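Local coordinates for odorant-binding protein 47 (Anopheles gambiae, PDB 3PM2), which binds hydrophobic odorants and other small molecules, among them indole, menthol and decanal, and is thought to carry them through the fluid around olfactory dendrites, at residues Val60-Thr64 / Ser65-Asn69. Numbering follows the deposited sequence.
Sequences VMNST and SLYSN
Met-61 O takes two backbone donors, Leu-66 N at 2.9 Å and Thr-64 N at 3.2 Å, from opposite faces of its carbonyl plane. The bond from Leu-66 is nearly straight at N-H (168°). Thr-64 OG1 lies 3.1 Å from both Val-60 O and Met-61 O, and could give its proton to either. Its chi1 of 47° sets OG1 between backbone N and carbonyl carbon, facing back into the last turn. Thr-64 OG1 also touches Leu-66 CG at 3.4 Å. Leu-66 CD1 meets Met-61 SD at 3.9 Å. Leu-77 of helix 74-85 touches both Met-61 and Leu-66. On the outer side, Asn-62 and Tyr-67 lie side by side and point the same way. Asn-62 OD1 sits at the ring edge, in plane, 3.5 Å from Tyr-67 CD2, while the amide is turned 64° from the ring. The N-H of Ser-65, a residue at positive phi, bonds to Asn-62 O, with Ser-65 N 3.2 Å away and above the carbonyl plane. This bond and the one from Leu-66 N to Met-61 O form a Schellman motif, with Ser-65 as C-prime. It ends helix 55-63 and turns the chain into strand 67-68 of a small antiparallel hairpin.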
ATOM      1  N   VAL A  60      -7.969   5.657   2.560  1.00 14.25           N
ATOM      2  CA  VAL A  60      -8.380   4.800   1.459  1.00 13.35           C
ATOM      3  C   VAL A  60      -9.317   3.719   1.997  1.00 16.75           C
ATOM      4  O   VAL A  60     -10.363   3.462   1.408  1.00 17.36           O
ATOM      5  CB  VAL A  60      -7.164   4.176   0.723  1.00 16.60           C
ATOM      6  CG1 VAL A  60      -7.609   3.058  -0.216  1.00 16.25           C
ATOM      7  CG2 VAL A  60      -6.367   5.231  -0.054  1.00 16.10           C
ATOM      8  N   MET A  61      -8.948   3.104   3.104  1.00 13.38           N
ATOM      9  CA  MET A  61      -9.757   2.025   3.708  1.00 12.90           C
ATOM     10  C   MET A  61     -11.092   2.545   4.209  1.00 20.20           C
ATOM     11  O   MET A  61     -12.115   1.910   3.973  1.00 21.08           O
ATOM     12  CB  MET A  61      -8.970   1.282   4.782  1.00 14.08           C
ATOM     13  CG  MET A  61      -7.757   0.527   4.231  1.00 16.22           C
ATOM     14  SD  MET A  61      -8.222  -0.846   3.173  1.00 18.49           S
ATOM     15  CE  MET A  61      -6.667  -1.756   3.097  1.00 16.07           C
ATOM     16  N   ASN A  62     -11.094   3.759   4.784  1.00 18.68           N
ATOM     17  CA  ASN A  62     -12.335   4.417   5.223  1.00 18.77           C
ATOM     18  C   ASN A  62     -13.205   4.790   4.014  1.00 22.51           C
ATOM     19  O   ASN A  62     -14.438   4.689   4.104  1.00 22.42           O
ATOM     20  CB  ASN A  62     -12.047   5.648   6.108  1.00 19.50           C
ATOM     21  CG  ASN A  62     -11.730   5.314   7.561  1.00 29.42           C
ATOM     22  OD1 ASN A  62     -12.226   4.334   8.135  1.00 25.36           O
ATOM     23  ND2 ASN A  62     -10.965   6.171   8.221  1.00 19.87           N
ATOM     24  N   SER A  63     -12.582   5.165   2.865  1.00 19.05           N
ATOM     25  CA  SER A  63     -13.376   5.535   1.681  1.00 19.56           C
ATOM     26  C   SER A  63     -14.185   4.349   1.143  1.00 25.41           C
ATOM     27  O   SER A  63     -15.194   4.557   0.489  1.00 25.85           O
ATOM     28  CB  SER A  63     -12.503   6.146   0.582  1.00 22.32           C
ATOM     29  OG  SER A  63     -11.851   5.158  -0.201  1.00 27.41           O
ATOM     30  N   THR A  64     -13.737   3.115   1.434  1.00 22.09           N
ATOM     31  CA  THR A  64     -14.372   1.866   0.981  1.00 21.31           C
ATOM     32  C   THR A  64     -15.026   1.074   2.114  1.00 24.82           C
ATOM     33  O   THR A  64     -15.372  -0.089   1.903  1.00 25.06           O
ATOM     34  CB  THR A  64     -13.328   1.007   0.261  1.00 28.48           C
ATOM     35  OG1 THR A  64     -12.140   0.963   1.061  1.00 24.57           O
ATOM     36  CG2 THR A  64     -13.005   1.528  -1.117  1.00 31.53           C
ATOM     37  N   SER A  65     -15.188   1.692   3.316  1.00 21.36           N
ATOM     38  CA  SER A  65     -15.768   1.086   4.542  1.00 20.79           C
ATOM     39  C   SER A  65     -15.097  -0.255   4.927  1.00 25.22           C
ATOM     40  O   SER A  65     -15.753  -1.178   5.434  1.00 24.94           O
ATOM     41  CB  SER A  65     -17.288   0.935   4.421  1.00 26.29           C
ATOM     42  OG  SER A  65     -17.914   2.195   4.241  1.00 35.37           O
ATOM     43  N   LEU A  66     -13.776  -0.350   4.709  1.00 18.13           N
ATOM     44  CA  LEU A  66     -13.063  -1.598   5.004  1.00 16.90           C
ATOM     45  C   LEU A  66     -12.396  -1.578   6.341  1.00 18.80           C
ATOM     46  O   LEU A  66     -12.011  -2.638   6.823  1.00 18.61           O
ATOM     47  CB  LEU A  66     -12.010  -1.905   3.930  1.00 16.38           C
ATOM     48  CG  LEU A  66     -12.518  -2.108   2.500  1.00 19.83           C
ATOM     49  CD1 LEU A  66     -11.367  -2.421   1.594  1.00 19.75           C
ATOM     50  CD2 LEU A  66     -13.498  -3.270   2.421  1.00 21.23           C
ATOM     51  N   TYR A  67     -12.231  -0.393   6.931  1.00 15.46           N
ATOM     52  CA  TYR A  67     -11.537  -0.255   8.209  1.00 15.81           C
ATOM     53  C   TYR A  67     -12.496  -0.060   9.382  1.00 20.69           C
ATOM     54  O   TYR A  67     -13.401   0.743   9.283  1.00 21.39           O
ATOM     55  CB  TYR A  67     -10.504   0.892   8.152  1.00 17.02           C
ATOM     56  CG  TYR A  67      -9.877   1.177   9.500  1.00 16.37           C
ATOM     57  CD1 TYR A  67      -8.977   0.283  10.074  1.00 16.35           C
ATOM     58  CD2 TYR A  67     -10.283   2.274  10.262  1.00 17.94           C
ATOM     59  CE1 TYR A  67      -8.459   0.500  11.355  1.00 16.52           C
ATOM     60  CE2 TYR A  67      -9.749   2.518  11.531  1.00 18.26           C
ATOM     61  CZ  TYR A  67      -8.843   1.623  12.075  1.00 18.92           C
ATOM     62  OH  TYR A  67      -8.350   1.822  13.337  1.00 20.06           O
ATOM     63  N   SER A  68     -12.236  -0.737  10.527  1.00 17.68           N
ATOM     64  CA  SER A  68     -13.010  -0.553  11.762  1.00 17.99           C
ATOM     65  C   SER A  68     -12.191  -0.922  12.991  1.00 20.68           C
ATOM     66  O   SER A  68     -11.797  -2.073  13.116  1.00 20.73           O
ATOM     67  CB  SER A  68     -14.299  -1.367  11.716  1.00 20.93           C
ATOM     68  OG  SER A  68     -15.106  -1.032  12.834  1.00 27.00           O
ATOM     69  N   ASN A  69     -11.930   0.045  13.899  1.00 18.09           N
ATOM     70  CA  ASN A  69     -11.213  -0.208  15.159  1.00 18.72           C
ATOM     71  C   ASN A  69     -10.109  -1.276  15.062  1.00 23.09           C
ATOM     72  O   ASN A  69     -10.228  -2.346  15.672  1.00 24.92           O
ATOM     73  CB  ASN A  69     -12.218  -0.598  16.274  1.00 19.72           C
ATOM     74  CG  ASN A  69     -13.094   0.530  16.746  1.00 49.22           C
ATOM     75  OD1 ASN A  69     -12.630   1.640  17.013  1.00 46.61           O
ATOM     76  ND2 ASN A  69     -14.384   0.264  16.861  1.00 46.13           N
TER